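Nuclear import protein MOG1 (Saccharomyces cerevisiae, PDB 1JHS) binds the small GTPase Gsp1, the yeast Ran, and takes part in nuclear protein import and poly(A)+ mRNA export. Local coordinates at residues T105-E110 with T123-V128; I144-T149 with P162-A167. The protein carries 1 engineered substitution. All coordinates share one frame; numbering follows the deposited sequence.

Contact 1: residues T105-E110 with T123-V128; sequences TGLVME and TVVIGV
G106 and V128 face each other as an antiparallel hydrogen-bonded pair: V128 N gives a nearly straight bond of 2.8 Å to G106 O, and G106 N returns a more bent one of 3.0 Å to V128 O. Two residues along the 105-110 strand, and two back along the other, V108 and I126 repeat the exchange, with V108 N 2.8 Å from I126 O and I126 N 2.9 Å from V108 O. Between these pairs L107 sits against G127, where the strands draw in to 4.3 Å between the two CA atoms. Since G127 has no side chain, L107 can lay its CD2 methyl directly over the backbone, 3.8 Å from G127 CA. This end is tight and buried. V108 and V128 lie on the face packed against helix 70-83, whose W74 also bonds V128 O through its indole NH; L107 lies on the other face, where its side chain touches Y169 of helix 163-178.

Near E110 the grip slackens: E110, T123 and V124 are partly exposed, though M109 and V125 stay buried. M109 extends CG anti to its backbone N (chi1 -172°), bringing CG and SD obliquely across the T123 CG2 methyl, with M109 CG 3.9 Å from it; SD also brushes V125 CG2. Here a water takes over from direct pairing, accepting from E110 N; its link to V124 O is unusually short and doubtful in detail. The E110 carboxylate is hydrogen-bonded to T87 and N113. The whole is an antiparallel beta hairpin, strands 103-113 and 124-133 joined by a long loop, within the seven-stranded Mog1 sheet, with helices on both faces.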
loop_
_atom_site.group_PDB
_atom_site.type_symbol
_atom_site.label_atom_id
_atom_site.label_comp_id
_atom_site.label_asym_id
_atom_site.label_seq_id
_atom_site.Cartn_x
_atom_site.Cartn_y
_atom_site.Cartn_z
ATOM N N THR A 105 8.111 0.099 -5.782
ATOM C CA THR A 105 7.119 0.908 -5.076
ATOM C C THR A 105 6.584 2.063 -5.947
ATOM O O THR A 105 7.269 2.538 -6.849
ATOM C CB THR A 105 7.726 1.552 -3.792
ATOM O OG1 THR A 105 8.835 2.400 -4.149
ATOM C CG2 THR A 105 8.229 0.484 -2.847
ATOM N N GLY A 106 5.363 2.511 -5.647
ATOM C CA GLY A 106 4.795 3.633 -6.374
ATOM C C GLY A 106 3.506 4.116 -5.716
ATOM O O GLY A 106 2.981 3.449 -4.813
ATOM N N LEU A 107 3.053 5.304 -6.119
ATOM C CA LEU A 107 1.782 5.869 -5.655
ATOM C C LEU A 107 0.929 5.832 -6.932
ATOM O O LEU A 107 1.394 6.210 -8.005
ATOM C CB LEU A 107 1.935 7.317 -5.212
ATOM C CG LEU A 107 2.652 7.620 -3.907
ATOM C CD1 LEU A 107 2.633 9.136 -3.749
ATOM C CD2 LEU A 107 1.944 6.950 -2.733
ATOM N N VAL A 108 -0.314 5.413 -6.807
ATOM C CA VAL A 108 -1.189 5.246 -7.963
ATOM C C VAL A 108 -2.510 5.979 -7.772
ATOM O O VAL A 108 -3.002 6.085 -6.656
ATOM C CB VAL A 108 -1.454 3.733 -8.146
ATOM C CG1 VAL A 108 -2.596 3.486 -9.138
ATOM C CG2 VAL A 108 -0.141 3.059 -8.628
ATOM N N MET A 109 -3.072 6.477 -8.873
ATOM C CA MET A 109 -4.332 7.198 -8.794
ATOM C C MET A 109 -5.131 6.959 -10.060
ATOM O O MET A 109 -4.589 6.977 -11.177
ATOM C CB MET A 109 -4.066 8.699 -8.659
ATOM C CG MET A 109 -5.307 9.555 -8.363
ATOM S SD MET A 109 -4.809 11.319 -8.267
ATOM C CE MET A 109 -4.107 11.469 -9.835
ATOM N N GLU A 110 -6.421 6.709 -9.877
ATOM C CA GLU A 110 -7.326 6.496 -11.002
ATOM C C GLU A 110 -7.407 7.792 -11.804
ATOM O O GLU A 110 -7.403 8.879 -11.215
ATOM C CB GLU A 110 -8.739 6.181 -10.476
ATOM C CG GLU A 110 -9.880 6.495 -11.470
ATOM C CD GLU A 110 -11.240 6.155 -10.899
ATOM O OE1 GLU A 110 -11.456 4.963 -10.603
ATOM O OE2 GLU A 110 -12.087 7.075 -10.743
ATOM N N THR A 123 -11.469 11.281 -4.293
ATOM C CA THR A 123 -10.311 10.627 -4.921
ATOM C C THR A 123 -9.567 9.822 -3.857
ATOM O O THR A 123 -9.500 10.240 -2.715
ATOM C CB THR A 123 -9.291 11.663 -5.447
ATOM O OG1 THR A 123 -9.919 12.501 -6.414
ATOM C CG2 THR A 123 -8.092 10.966 -6.100
ATOM N N VAL A 124 -9.009 8.682 -4.245
ATOM C CA VAL A 124 -8.225 7.866 -3.322
ATOM C C VAL A 124 -6.879 7.555 -4.003
ATOM O O VAL A 124 -6.859 7.084 -5.143
ATOM C CB VAL A 124 -8.943 6.526 -2.989
ATOM C CG1 VAL A 124 -8.042 5.644 -2.082
ATOM C CG2 VAL A 124 -10.274 6.807 -2.252
ATOM N N VAL A 125 -5.772 7.859 -3.337
ATOM C CA VAL A 125 -4.455 7.540 -3.886
ATOM C C VAL A 125 -4.100 6.235 -3.195
ATOM O O VAL A 125 -4.516 6.021 -2.052
ATOM C CB VAL A 125 -3.413 8.639 -3.551
ATOM C CG1 VAL A 125 -1.957 8.105 -3.777
ATOM C CG2 VAL A 125 -3.647 9.832 -4.486
ATOM N N ILE A 126 -3.369 5.353 -3.874
ATOM C CA ILE A 126 -3.016 4.091 -3.242
ATOM C C ILE A 126 -1.528 3.874 -3.375
ATOM O O ILE A 126 -0.984 3.936 -4.480
ATOM C CB ILE A 126 -3.754 2.879 -3.912
ATOM C CG1 ILE A 126 -5.281 3.104 -3.926
ATOM C CG2 ILE A 126 -3.441 1.586 -3.127
ATOM C CD1 ILE A 126 -6.025 2.174 -4.896
ATOM N N GLY A 127 -0.849 3.674 -2.252
ATOM C CA GLY A 127 0.575 3.409 -2.346
ATOM C C GLY A 127 0.639 1.912 -2.597
ATOM O O GLY A 127 -0.036 1.155 -1.916
ATOM N N VAL A 128 1.417 1.462 -3.573
ATOM C CA VAL A 128 1.484 0.018 -3.809
ATOM C C VAL A 128 2.936 -0.437 -3.893
ATOM O O VAL A 128 3.727 0.158 -4.626
ATOM C CB VAL A 128 0.799 -0.379 -5.134
ATOM C CG1 VAL A 128 0.887 -1.908 -5.342
ATOM C CG2 VAL A 128 -0.665 0.067 -5.119
HETATM O O HOH W 1 -7.610 6.034 -7.308
#

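Contact 2: residues I144-T149 with P162-A167; sequences INVPLT and PARCHA
R164 leaves its helix with CG anti to the backbone N (chi1 -175°), runs on extended through chi2, then bends at chi3 (59°), and this bend brings the guanidinium to the end of strand 138-147. V146 meets it with the methyl that its own first torsion sets anti to the backbone N: CG1 lies over the centre of one guanidinium face, 3.6 Å from R164 CZ. The side chains run antiparallel past one another, and the contact is an aliphatic methyl on the face of a flat cation.

At the edge of the same group, R164 NH2 donates to P147 O over 2.8 Å, with an N-H...O angle of 150°. The oxygen lies close to the guanidinium plane, yet the donor stands well above the carbonyl plane and misses the lone-pair directions. Salt bridges from NH2 to E152 and from NH1 to E55, with a further bond from NH1 to N54, help fix the rotation of the group and probably balance its buried charge.

Beside this polar grip is an apolar one: L148 swings CD2 in to 3.9 Å from C165 SG, and V125 of the adjoining strand packs on both side chains. T149 caps the next helix, 150-157, with its side chain, while its backbone N shares E152 with the arginine. The arrangement is helix-on-sheet packing in an alpha+beta fold, where the first turn of helix 163-178 is pinned by a buried arginine to the C-terminal end of the strand beneath it.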
loop_
_atom_site.group_PDB
_atom_site.type_symbol
_atom_site.label_atom_id
_atom_site.label_comp_id
_atom_site.label_asym_id
_atom_site.label_seq_id
_atom_site.Cartn_x
_atom_site.Cartn_y
_atom_site.Cartn_z
ATOM N N ILE A 144 -1.557 0.810 0.542
ATOM C CA ILE A 144 -1.903 1.776 1.569
ATOM C C ILE A 144 -2.892 2.722 0.908
ATOM O O ILE A 144 -2.549 3.416 -0.043
ATOM C CB ILE A 144 -0.670 2.569 2.078
ATOM C CG1 ILE A 144 0.408 1.599 2.607
ATOM C CG2 ILE A 144 -1.130 3.548 3.212
ATOM C CD1 ILE A 144 1.714 2.281 3.161
ATOM N N ASN A 145 -4.118 2.743 1.431
ATOM C CA ASN A 145 -5.174 3.584 0.891
ATOM C C ASN A 145 -5.186 4.958 1.553
ATOM O O ASN A 145 -5.116 5.052 2.776
ATOM C CB ASN A 145 -6.522 2.907 1.099
ATOM C CG ASN A 145 -6.533 1.524 0.559
ATOM O OD1 ASN A 145 -6.411 1.322 -0.664
ATOM N ND2 ASN A 145 -6.657 0.535 1.448
ATOM N N VAL A 146 -5.274 6.007 0.729
ATOM C CA VAL A 146 -5.293 7.374 1.205
ATOM C C VAL A 146 -6.502 8.129 0.627
ATOM O O VAL A 146 -6.440 8.670 -0.482
ATOM C CB VAL A 146 -3.993 8.120 0.780
ATOM C CG1 VAL A 146 -3.854 9.432 1.570
ATOM C CG2 VAL A 146 -2.768 7.189 0.959
ATOM N N PRO A 147 -7.626 8.161 1.370
ATOM C CA PRO A 147 -8.822 8.869 0.883
ATOM C C PRO A 147 -8.481 10.353 1.004
ATOM O O PRO A 147 -8.310 10.857 2.119
ATOM C CB PRO A 147 -9.929 8.437 1.866
ATOM C CG PRO A 147 -9.372 7.087 2.469
ATOM C CD PRO A 147 -7.901 7.406 2.609
ATOM N N LEU A 148 -8.400 11.049 -0.136
ATOM C CA LEU A 148 -8.005 12.461 -0.127
ATOM C C LEU A 148 -9.089 13.448 0.278
ATOM O O LEU A 148 -10.272 13.215 0.051
ATOM C CB LEU A 148 -7.490 12.898 -1.504
ATOM C CG LEU A 148 -6.361 12.105 -2.168
ATOM C CD1 LEU A 148 -5.897 12.813 -3.437
ATOM C CD2 LEU A 148 -5.203 11.971 -1.172
ATOM N N THR A 149 -8.654 14.573 0.843
ATOM C CA THR A 149 -9.579 15.617 1.245
ATOM C C THR A 149 -9.880 16.362 -0.057
ATOM O O THR A 149 -9.233 16.124 -1.080
ATOM C CB THR A 149 -8.916 16.619 2.223
ATOM O OG1 THR A 149 -7.816 17.258 1.562
ATOM C CG2 THR A 149 -8.395 15.924 3.471
ATOM N N PRO A 162 0.233 16.002 -2.940
ATOM C CA PRO A 162 -0.103 16.398 -1.569
ATOM C C PRO A 162 0.973 15.933 -0.579
ATOM O O PRO A 162 1.560 14.860 -0.745
ATOM C CB PRO A 162 -1.443 15.696 -1.321
ATOM C CG PRO A 162 -2.058 15.637 -2.678
ATOM C CD PRO A 162 -0.884 15.274 -3.576
ATOM N N ALA A 163 1.234 16.739 0.446
ATOM C CA ALA A 163 2.235 16.384 1.459
ATOM C C ALA A 163 1.951 15.028 2.097
ATOM O O ALA A 163 2.873 14.263 2.380
ATOM C CB ALA A 163 2.274 17.446 2.569
ATOM N N ARG A 164 0.676 14.745 2.352
ATOM C CA ARG A 164 0.334 13.483 3.009
ATOM C C ARG A 164 0.677 12.303 2.109
ATOM O O ARG A 164 1.049 11.240 2.601
ATOM C CB ARG A 164 -1.153 13.440 3.393
ATOM C CG ARG A 164 -1.517 12.191 4.200
ATOM C CD ARG A 164 -2.829 12.356 4.957
ATOM N NE ARG A 164 -3.979 12.635 4.092
ATOM C CZ ARG A 164 -5.050 11.847 3.991
ATOM N NH1 ARG A 164 -5.113 10.718 4.684
ATOM N NH2 ARG A 164 -6.088 12.227 3.252
ATOM N N CYS A 165 0.534 12.477 0.796
ATOM C CA CYS A 165 0.898 11.405 -0.135
ATOM C C CYS A 165 2.404 11.167 -0.072
ATOM O O CYS A 165 2.874 10.035 -0.167
ATOM C CB CYS A 165 0.480 11.774 -1.544
ATOM S SG CYS A 165 -1.342 11.715 -1.707
ATOM N N HIS A 166 3.165 12.249 0.077
ATOM C CA HIS A 166 4.613 12.116 0.204
ATOM C C HIS A 166 4.925 11.326 1.488
ATOM O O HIS A 166 5.848 10.479 1.523
ATOM C CB HIS A 166 5.250 13.510 0.265
ATOM C CG HIS A 166 6.743 13.488 0.323
ATOM N ND1 HIS A 166 7.440 13.109 1.452
ATOM C CD2 HIS A 166 7.677 13.734 -0.629
ATOM C CE1 HIS A 166 8.740 13.116 1.192
ATOM N NE2 HIS A 166 8.910 13.490 -0.066
ATOM N N ALA A 167 4.138 11.574 2.532
ATOM C CA ALA A 167 4.347 10.895 3.806
ATOM C C ALA A 167 4.000 9.410 3.645
ATOM O O ALA A 167 4.749 8.534 4.101
ATOM C CB ALA A 167 3.479 11.528 4.878
#

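How the contacts relate
Contact 1 closes before contact 2 opens along the chain, and their centres lie about 9 Å apart. Strands 124-133 and 138-147 follow each other in sequence and are neighbours in the seven-stranded sheet, so the two contacts share a seam: G127 N lies 2.8 Å from I144 O, and V146 N 2.9 Å from V125 O, both probable backbone hydrogen bonds. Contact 1 thus extends the sheet strand by strand, whereas contact 2 attaches helix 163-178 to one face. L107 ties the two layers directly, its CD1 packing 3.7 Å from C165 O. Together they join hairpin, neighbouring strand and covering helix into one continuous region of the Mog1 fold.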